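Local coordinates for protein leucine aminopeptidase 2, chloroplastic (Streptomyces sp. BC16019, PDB 5LHJ) that acts as an M17-family metalloaminopeptidase in bottromycin maturation, probably removing N-terminal residues from peptides at a manganese site, at residues L183-A188 against K282-G286. Sequence-based numbering, arbitrary orientation.
Sequences LVNCPA and KADMG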
loop_
_atom_site.group_PDB
_atom_site.type_symbol
_atom_site.label_atom_id
_atom_site.label_comp_id
_atom_site.label_asym_id
_atom_site.label_seq_id
_atom_site.Cartn_x
_atom_site.Cartn_y
_atom_site.Cartn_z
ATOM N N LEU A 183 -14.808 -15.083 -28.077
ATOM C CA LEU A 183 -15.178 -13.692 -27.882
ATOM C C LEU A 183 -14.440 -13.088 -26.679
ATOM O O LEU A 183 -13.927 -11.969 -26.750
ATOM C CB LEU A 183 -16.697 -13.546 -27.713
ATOM C CG LEU A 183 -17.544 -13.858 -28.943
ATOM C CD1 LEU A 183 -18.996 -14.012 -28.531
ATOM C CD2 LEU A 183 -17.373 -12.785 -30.021
ATOM N N VAL A 184 -14.356 -13.852 -25.593
ATOM C CA VAL A 184 -13.667 -13.383 -24.381
ATOM C C VAL A 184 -12.166 -13.256 -24.626
ATOM O O VAL A 184 -11.562 -12.246 -24.243
ATOM C CB VAL A 184 -13.959 -14.300 -23.168
ATOM C CG1 VAL A 184 -13.072 -13.965 -21.968
ATOM C CG2 VAL A 184 -15.431 -14.206 -22.806
ATOM N N ASN A 185 -11.578 -14.247 -25.284
ATOM C CA ASN A 185 -10.146 -14.233 -25.605
ATOM C C ASN A 185 -9.725 -13.144 -26.585
ATOM O O ASN A 185 -8.567 -12.711 -26.564
ATOM C CB ASN A 185 -9.693 -15.595 -26.131
ATOM C CG ASN A 185 -9.527 -16.625 -25.026
ATOM O OD1 ASN A 185 -9.159 -16.285 -23.894
ATOM N ND2 ASN A 185 -9.802 -17.882 -25.336
ATOM N N CYS A 186 -10.653 -12.693 -27.428
ATOM C CA CYS A 186 -10.338 -11.699 -28.454
ATOM C C CYS A 186 -9.797 -10.423 -27.809
ATOM O O CYS A 186 -10.419 -9.900 -26.893
ATOM C CB CYS A 186 -11.582 -11.374 -29.290
ATOM S SG CYS A 186 -11.169 -10.495 -30.800
ATOM N N PRO A 187 -8.639 -9.924 -28.277
ATOM C CA PRO A 187 -8.156 -8.620 -27.783
ATOM C C PRO A 187 -9.204 -7.520 -27.882
ATOM O O PRO A 187 -9.927 -7.460 -28.889
ATOM C CB PRO A 187 -6.993 -8.310 -28.715
ATOM C CG PRO A 187 -6.510 -9.622 -29.188
ATOM C CD PRO A 187 -7.718 -10.514 -29.255
ATOM N N ALA A 188 -9.273 -6.635 -26.880
ATOM C CA ALA A 188 -10.267 -5.553 -26.894
ATOM C C ALA A 188 -10.123 -4.607 -28.087
ATOM O O ALA A 188 -11.109 -4.007 -28.507
ATOM C CB ALA A 188 -10.248 -4.755 -25.592
ATOM N N LYS A 282 -10.197 -7.111 -20.627
ATOM C CA LYS A 282 -10.964 -7.510 -21.829
ATOM C C LYS A 282 -12.095 -8.546 -21.588
ATOM O O LYS A 282 -12.883 -8.804 -22.522
ATOM C CB LYS A 282 -10.007 -8.095 -22.894
ATOM C CG LYS A 282 -9.371 -9.445 -22.518
ATOM C CD LYS A 282 -8.578 -10.064 -23.664
ATOM C CE LYS A 282 -8.012 -11.420 -23.249
ATOM N NZ LYS A 282 -7.147 -12.027 -24.296
ATOM N N ALA A 283 -12.137 -9.153 -20.390
ATOM C CA ALA A 283 -13.049 -10.275 -20.036
ATOM C C ALA A 283 -14.382 -9.851 -19.381
ATOM O O ALA A 283 -15.241 -10.683 -19.004
ATOM C CB ALA A 283 -12.329 -11.223 -19.119
ATOM N N ASP A 284 -14.579 -8.550 -19.262
ATOM C CA ASP A 284 -15.795 -8.039 -18.673
ATOM C C ASP A 284 -16.991 -7.999 -19.642
ATOM O O ASP A 284 -18.012 -7.403 -19.334
ATOM C CB ASP A 284 -15.537 -6.703 -17.970
ATOM C CG ASP A 284 -15.236 -6.897 -16.486
ATOM O OD1 ASP A 284 -16.088 -7.489 -15.781
ATOM O OD2 ASP A 284 -14.154 -6.489 -16.021
ATOM N N MET A 285 -16.859 -8.681 -20.778
ATOM C CA MET A 285 -17.994 -8.930 -21.698
ATOM C C MET A 285 -18.367 -10.424 -21.695
ATOM O O MET A 285 -19.096 -10.891 -22.579
ATOM C CB MET A 285 -17.676 -8.406 -23.106
ATOM C CG MET A 285 -16.257 -8.637 -23.620
ATOM S SD MET A 285 -15.652 -10.325 -23.565
ATOM C CE MET A 285 -16.649 -11.074 -24.853
ATOM N N GLY A 286 -17.918 -11.161 -20.667
ATOM C CA GLY A 286 -18.203 -12.596 -20.539
ATOM C C GLY A 286 -19.692 -12.914 -20.438
ATOM O O GLY A 286 -20.138 -13.965 -20.918
#
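Lys-282 reaches across the end of helix 164-185 and gives its ammonium group to the carbonyl of Asn-185. CB starts beside the methyl of Ala-188, 4.3 Å from its CB. CG sits between the backbone N and the carbonyl carbon (chi1 68°), and from there the chain runs extended. CD has two backbone oxygens on one flank, Val-184 O and Cys-186 O, each 3.7 Å away. CE lies near Val-184 O and closer to Asn-185 O. Lys-282 NZ bonds Asn-185 O at 2.8 Å. It meets this carbonyl at a C=O...N angle of 126° and from above its plane, not along a lone pair. The charged tip thus meets the carbonyl-rich end of the helix, where Cys-186 leaves helical geometry. The Asn-185 side chain turns elsewhere, to Gly-481 N and Tyr-140 OH.

The bend at chi2 brings Met-285 SD to 3.7 Å from Val-184 CA. The bend at chi3 turns Met-285 CE to 3.4 Å from Leu-183 O and onto Leu-183 CB. The two methyls of Val-184 divide the work: CG1 meets Ala-283 CB at 4.0 Å, and CG2 meets Met-285 CE and Gly-286 CA.

Asp-284 is a manganese ligand, though no metal is bound to this chain. Its OD1 salt-bridges Lys-261 NZ and hydrogen-bonds Thr-373 OG1. The contact joins the end of helix 164-185 to Lys-282 and the ligand-bearing type I turn Ala-283 to Gly-286, which leads into helix 286-301. Ala-289 of helix 286-301 and Tyr-468 of strand 468-469 border Val-184, while Val-428 of the second subunit packs on Lys-282.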